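Local coordinates for aromatic-amino-acid:2-oxoglutarate transaminase (Candida albicans, PDB 6HND), which probably transfers the amino group of aromatic amino acids, and perhaps of 2-aminoadipate, to an oxo acid acceptor with the help of pyridoxal 5'-phosphate, at residues Y43-H48 with L128-V133; K120-A125 with H136-Q141. All coordinates share one frame; numbering follows the deposited sequence.

Interaction 1: Y43-H48 with L128-V133; sequences YGMPNH and LQYAAV. With PLP (pyridoxal-5'-phosphate), chain C.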
loop_
_atom_site.group_PDB
_atom_site.type_symbol
_atom_site.label_atom_id
_atom_site.label_comp_id
_atom_site.label_asym_id
_atom_site.label_seq_id
_atom_site.Cartn_x
_atom_site.Cartn_y
_atom_site.Cartn_z
ATOM N N TYR B 43 -18.856 6.221 -12.677
ATOM C CA TYR B 43 -17.545 5.926 -12.046
ATOM C C TYR B 43 -16.419 6.148 -13.069
ATOM O O TYR B 43 -16.604 5.745 -14.207
ATOM C CB TYR B 43 -17.499 4.490 -11.508
ATOM C CG TYR B 43 -18.800 3.831 -11.096
ATOM C CD1 TYR B 43 -19.537 3.073 -12.002
ATOM C CD2 TYR B 43 -19.252 3.876 -9.779
ATOM C CE1 TYR B 43 -20.707 2.426 -11.632
ATOM C CE2 TYR B 43 -20.419 3.230 -9.391
ATOM C CZ TYR B 43 -21.152 2.507 -10.323
ATOM O OH TYR B 43 -22.307 1.875 -9.965
ATOM N N GLY B 44 -15.279 6.704 -12.639
ATOM C CA GLY B 44 -14.067 6.959 -13.446
ATOM C C GLY B 44 -13.218 5.717 -13.636
ATOM O O GLY B 44 -12.032 5.767 -13.337
ATOM N N MET B 45 -13.817 4.626 -14.115
ATOM C CA MET B 45 -13.165 3.316 -14.391
ATOM C C MET B 45 -12.980 3.171 -15.894
ATOM O O MET B 45 -13.933 3.308 -16.650
ATOM C CB MET B 45 -14.028 2.145 -13.916
ATOM C CG MET B 45 -14.305 2.174 -12.437
ATOM S SD MET B 45 -15.434 0.871 -12.013
ATOM C CE MET B 45 -15.985 1.400 -10.394
ATOM N N PRO B 46 -11.755 2.924 -16.398
ATOM C CA PRO B 46 -11.605 2.594 -17.798
ATOM C C PRO B 46 -12.175 1.187 -17.936
ATOM O O PRO B 46 -11.888 0.338 -17.102
ATOM C CB PRO B 46 -10.113 2.676 -18.087
ATOM C CG PRO B 46 -9.528 3.281 -16.835
ATOM C CD PRO B 46 -10.473 2.972 -15.700
ATOM N N ASN B 47 -12.977 0.988 -18.976
ATOM C CA ASN B 47 -13.375 -0.356 -19.469
ATOM C C ASN B 47 -12.137 -1.253 -19.593
ATOM O O ASN B 47 -11.118 -0.746 -20.034
ATOM C CB ASN B 47 -14.071 -0.256 -20.820
ATOM C CG ASN B 47 -14.715 -1.567 -21.194
ATOM O OD1 ASN B 47 -14.053 -2.444 -21.770
ATOM N ND2 ASN B 47 -15.986 -1.711 -20.841
ATOM N N HIS B 48 -12.245 -2.545 -19.266
ATOM C CA HIS B 48 -11.122 -3.519 -19.335
ATOM C C HIS B 48 -10.503 -3.573 -20.742
ATOM O O HIS B 48 -9.351 -4.002 -20.828
ATOM C CB HIS B 48 -11.543 -4.908 -18.832
ATOM C CG HIS B 48 -12.557 -5.579 -19.689
ATOM N ND1 HIS B 48 -12.205 -6.287 -20.830
ATOM C CD2 HIS B 48 -13.905 -5.633 -19.589
ATOM C CE1 HIS B 48 -13.302 -6.732 -21.404
ATOM N NE2 HIS B 48 -14.362 -6.352 -20.652
ATOM N N LEU B 128 -7.543 -6.295 -12.721
ATOM C CA LEU B 128 -6.954 -5.023 -13.174
ATOM C C LEU B 128 -7.922 -3.839 -13.048
ATOM O O LEU B 128 -7.476 -2.673 -13.321
ATOM C CB LEU B 128 -6.492 -5.245 -14.604
ATOM C CG LEU B 128 -5.382 -6.266 -14.694
ATOM C CD1 LEU B 128 -4.989 -6.508 -16.135
ATOM C CD2 LEU B 128 -4.208 -5.791 -13.866
ATOM N N GLN B 129 -9.157 -4.076 -12.605
ATOM C CA GLN B 129 -10.142 -2.989 -12.344
ATOM C C GLN B 129 -10.123 -2.612 -10.853
ATOM O O GLN B 129 -9.671 -3.450 -10.034
ATOM C CB GLN B 129 -11.525 -3.430 -12.798
ATOM C CG GLN B 129 -12.603 -2.361 -12.688
ATOM C CD GLN B 129 -12.239 -1.153 -13.508
ATOM O OE1 GLN B 129 -11.577 -0.225 -13.023
ATOM N NE2 GLN B 129 -12.647 -1.181 -14.761
ATOM N N TYR B 130 -10.565 -1.382 -10.544
ATOM C CA TYR B 130 -10.898 -0.897 -9.178
ATOM C C TYR B 130 -11.649 -2.009 -8.449
ATOM O O TYR B 130 -12.569 -2.627 -9.052
ATOM C CB TYR B 130 -11.726 0.390 -9.222
ATOM C CG TYR B 130 -10.930 1.653 -9.482
ATOM C CD1 TYR B 130 -10.049 2.147 -8.538
ATOM C CD2 TYR B 130 -11.050 2.351 -10.671
ATOM C CE1 TYR B 130 -9.308 3.291 -8.766
ATOM C CE2 TYR B 130 -10.320 3.500 -10.912
ATOM C CZ TYR B 130 -9.460 3.989 -9.947
ATOM O OH TYR B 130 -8.723 5.131 -10.175
ATOM N N ALA B 131 -11.240 -2.276 -7.212
ATOM C CA ALA B 131 -11.781 -3.363 -6.366
ATOM C C ALA B 131 -12.109 -2.827 -4.962
ATOM O O ALA B 131 -11.588 -1.797 -4.585
ATOM C CB ALA B 131 -10.758 -4.472 -6.327
ATOM N N ALA B 132 -12.924 -3.531 -4.195
ATOM C CA ALA B 132 -13.181 -3.210 -2.769
ATOM C C ALA B 132 -11.836 -3.159 -2.043
ATOM O O ALA B 132 -10.996 -4.059 -2.272
ATOM C CB ALA B 132 -14.114 -4.224 -2.134
ATOM N N VAL B 133 -11.677 -2.175 -1.165
ATOM C CA VAL B 133 -10.384 -1.880 -0.496
ATOM C C VAL B 133 -9.982 -3.047 0.406
ATOM O O VAL B 133 -8.772 -3.229 0.575
ATOM C CB VAL B 133 -10.431 -0.551 0.279
ATOM C CG1 VAL B 133 -11.343 -0.636 1.493
ATOM C CG2 VAL B 133 -9.043 -0.113 0.694
HETATM N N1 PLP C . -7.334 12.115 -8.679
HETATM C C2 PLP C . -8.166 12.244 -9.709
HETATM C C2A PLP C . -8.442 13.627 -10.209
HETATM C C3 PLP C . -8.718 11.108 -10.345
HETATM O O3 PLP C . -9.533 11.296 -11.424
HETATM C C4 PLP C . -8.407 9.813 -9.853
HETATM C C4A PLP C . -8.935 8.639 -10.580
HETATM C C5 PLP C . -7.529 9.721 -8.737
HETATM C C6 PLP C . -7.064 10.888 -8.193
HETATM C C5A PLP C . -7.149 8.434 -8.050
HETATM O O4P PLP C . -6.358 7.513 -8.858
HETATM P P PLP C . -5.732 6.140 -8.260
HETATM O O1P PLP C . -4.459 5.922 -9.078
HETATM O O2P PLP C . -6.755 5.069 -8.512
HETATM O O3P PLP C . -5.527 6.364 -6.763
HETATM O O HOH W 1 -14.331 -3.216 -17.050
#
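Q129 joins the loop 43-48 through its side-chain amide: NE2 donates to the carbonyl O of P46 at 2.9 Å, with an N-H...O angle of 153°. The acceptor lies close to the amide plane of Q129, although NE2 itself is tilted from the carbonyl plane of P46. M45 lies over one face of the same amide, its CB 3.5 Å from Q129 OE1 and also close to NE2, the two side chains crossing at about a right angle. Its CG touches CD2 of the Y130 ring at 3.7 Å, and the flexible, unbranched methionine suits a place between an amide and an aromatic ring. G44 O also approaches the ring obliquely, at CE2.

The bend of the glutamine chain lets it hold on at both ends. CG stands anti to the backbone N (chi1 -175°) and the chain bends at the next bond, turning OE1 back to accept from Y130 N at 2.9 Å, in the carbonyl plane and on a lone pair. Both ends of the amide are thus engaged, which fixes its rotation, and a water held by H48 N adds a weak link to NE2. P46 packs on Y406 of the second subunit.

On Y130 the hydroxyl donates to PLP O2P, 2.6 Å from OH. T338 and S340 of the second subunit grip the same cofactor: a phosphate site completed across the dimer interface, as in fold-type I aminotransferases.

Interaction 2: K120-A125 with H136-Q141; sequences KLIDLA and HAPLLQ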
loop_
_atom_site.group_PDB
_atom_site.type_symbol
_atom_site.label_atom_id
_atom_site.label_comp_id
_atom_site.label_asym_id
_atom_site.label_seq_id
_atom_site.Cartn_x
_atom_site.Cartn_y
_atom_site.Cartn_z
ATOM N N LYS B 120 -13.867 -19.043 -7.512
ATOM C CA LYS B 120 -12.675 -19.236 -6.658
ATOM C C LYS B 120 -11.463 -18.600 -7.346
ATOM O O LYS B 120 -10.377 -18.556 -6.715
ATOM C CB LYS B 120 -12.531 -20.725 -6.360
ATOM C CG LYS B 120 -13.657 -21.324 -5.516
ATOM C CD LYS B 120 -13.196 -21.778 -4.145
ATOM C CE LYS B 120 -14.071 -22.845 -3.526
ATOM N NZ LYS B 120 -13.244 -23.817 -2.777
ATOM N N LEU B 121 -11.660 -18.059 -8.555
ATOM C CA LEU B 121 -10.591 -17.407 -9.357
ATOM C C LEU B 121 -10.900 -15.928 -9.541
ATOM O O LEU B 121 -12.070 -15.561 -9.572
ATOM C CB LEU B 121 -10.470 -18.069 -10.728
ATOM C CG LEU B 121 -10.077 -19.541 -10.720
ATOM C CD1 LEU B 121 -10.023 -20.091 -12.146
ATOM C CD2 LEU B 121 -8.750 -19.728 -10.018
ATOM N N ILE B 122 -9.848 -15.128 -9.696
ATOM C CA ILE B 122 -9.949 -13.704 -10.122
ATOM C C ILE B 122 -9.462 -13.625 -11.563
ATOM O O ILE B 122 -8.375 -14.118 -11.814
ATOM C CB ILE B 122 -9.164 -12.795 -9.166
ATOM C CG1 ILE B 122 -9.465 -13.152 -7.710
ATOM C CG2 ILE B 122 -9.465 -11.339 -9.449
ATOM C CD1 ILE B 122 -8.560 -12.469 -6.714
ATOM N N ASP B 123 -10.271 -13.055 -12.457
ATOM C CA ASP B 123 -9.905 -12.791 -13.867
ATOM C C ASP B 123 -9.237 -11.409 -13.954
ATOM O O ASP B 123 -9.275 -10.629 -12.945
ATOM C CB ASP B 123 -11.118 -12.962 -14.788
ATOM C CG ASP B 123 -12.323 -12.097 -14.456
ATOM O OD1 ASP B 123 -12.113 -11.052 -13.838
ATOM O OD2 ASP B 123 -13.466 -12.477 -14.844
ATOM N N LEU B 124 -8.635 -11.098 -15.098
ATOM C CA LEU B 124 -7.923 -9.806 -15.252
ATOM C C LEU B 124 -8.936 -8.667 -15.448
ATOM O O LEU B 124 -8.622 -7.533 -15.032
ATOM C CB LEU B 124 -6.931 -9.890 -16.406
ATOM C CG LEU B 124 -5.833 -10.941 -16.251
ATOM C CD1 LEU B 124 -4.985 -10.995 -17.516
ATOM C CD2 LEU B 124 -4.953 -10.652 -15.046
ATOM N N ALA B 125 -10.121 -8.934 -16.008
ATOM C CA ALA B 125 -11.184 -7.906 -16.161
ATOM C C ALA B 125 -11.500 -7.288 -14.786
ATOM O O ALA B 125 -11.586 -6.041 -14.663
ATOM C CB ALA B 125 -12.412 -8.503 -16.814
ATOM N N HIS B 136 -10.198 -8.608 -2.972
ATOM C CA HIS B 136 -11.024 -9.439 -3.884
ATOM C C HIS B 136 -11.658 -10.578 -3.094
ATOM O O HIS B 136 -11.001 -11.104 -2.228
ATOM C CB HIS B 136 -10.163 -9.960 -5.029
ATOM C CG HIS B 136 -9.917 -8.912 -6.040
ATOM N ND1 HIS B 136 -10.763 -8.737 -7.093
ATOM C CD2 HIS B 136 -8.984 -7.948 -6.109
ATOM C CE1 HIS B 136 -10.336 -7.700 -7.800
ATOM N NE2 HIS B 136 -9.252 -7.211 -7.221
ATOM N N ALA B 137 -12.877 -10.962 -3.454
ATOM C CA ALA B 137 -13.750 -11.879 -2.695
ATOM C C ALA B 137 -13.106 -13.263 -2.620
ATOM O O ALA B 137 -13.097 -13.887 -1.565
ATOM C CB ALA B 137 -15.134 -11.900 -3.326
ATOM N N PRO B 138 -12.614 -13.838 -3.732
ATOM C CA PRO B 138 -12.034 -15.177 -3.676
ATOM C C PRO B 138 -10.783 -15.257 -2.774
ATOM O O PRO B 138 -10.476 -16.323 -2.278
ATOM C CB PRO B 138 -11.694 -15.489 -5.152
ATOM C CG PRO B 138 -12.530 -14.538 -5.956
ATOM C CD PRO B 138 -12.647 -13.299 -5.096
ATOM N N LEU B 139 -10.068 -14.147 -2.585
ATOM C CA LEU B 139 -8.828 -14.166 -1.774
ATOM C C LEU B 139 -9.237 -14.035 -0.316
ATOM O O LEU B 139 -8.583 -14.694 0.524
ATOM C CB LEU B 139 -7.858 -13.057 -2.188
ATOM C CG LEU B 139 -6.531 -13.089 -1.439
ATOM C CD1 LEU B 139 -5.803 -14.404 -1.653
ATOM C CD2 LEU B 139 -5.644 -11.910 -1.815
ATOM N N LEU B 140 -10.228 -13.177 -0.038
ATOM C CA LEU B 140 -10.822 -13.051 1.314
ATOM C C LEU B 140 -11.374 -14.427 1.708
ATOM O O LEU B 140 -11.020 -14.867 2.789
ATOM C CB LEU B 140 -11.907 -11.981 1.342
ATOM C CG LEU B 140 -11.411 -10.535 1.377
ATOM C CD1 LEU B 140 -12.584 -9.563 1.179
ATOM C CD2 LEU B 140 -10.652 -10.215 2.669
ATOM N N GLN B 141 -12.139 -15.110 0.840
ATOM C CA GLN B 141 -12.727 -16.429 1.195
ATOM C C GLN B 141 -11.591 -17.423 1.480
ATOM O O GLN B 141 -11.676 -18.119 2.527
ATOM C CB GLN B 141 -13.701 -17.009 0.158
ATOM C CG GLN B 141 -14.581 -18.142 0.718
ATOM C CD GLN B 141 -15.240 -17.791 2.043
ATOM O OE1 GLN B 141 -15.817 -16.728 2.205
ATOM N NE2 GLN B 141 -15.143 -18.655 3.041
#
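I122 reaches between H136 and P138, and its three outer carbons divide the work. CD1 presses on H136 CB at 3.4 Å, the closest approach of the contact. CG2 approaches the imidazole obliquely and off-centre, nearest ND1, in a CH-pi contact 4.2 Å from the ring centroid and 30° off the ring normal. CG1 lies 3.8 Å from P138 CG. A beta-branched residue suits this place: with CG1 anti to the carbonyl carbon (chi1 -46°), the CG1-CD1 arm runs along P138 to H136 CB while the CG2 methyl turns to the imidazole.

Packing is looser toward K120, whose side chain starts away from the helix and is exposed. There the backbone does the touching, K120 O lying 3.7 Å from P138 CB and L121 O 3.8 Å from P138 CG. Proline fits the first turn of a helix, where its missing N-H costs no bond; H136, the N-cap residue, offers its carbonyl O to both L139 N and L140 N.

Helix 375-388 borders both segments: N382 and Q386 bond to K120 O, N383 to I122 O, and Q378 to H136 N. Beyond P138, L139 and L140 turn onto strand 158-163, the edge of the seven-stranded sheet.

Overall arrangement
The segments alternate along the chain: 43-48, 120-125, 128-133, 136-141. Interaction 1 therefore brings a distant N-terminal loop, 80 residues away, onto the connection between helices 124-127 and 137-151, whereas interaction 2 closes that connection locally at its base. Their centres lie 14 Å apart and they touch directly, A131 CB reaching H136 NE2 at 3.3 Å and H48 CB lying 4.0 Å from A125 CA. Interaction 1 faces the second subunit and its cofactor; interaction 2 touches no other chain and rests against helix 375-388. The loop carrying Y130 to the partner's active site thus springs from a base packed within its own subunit.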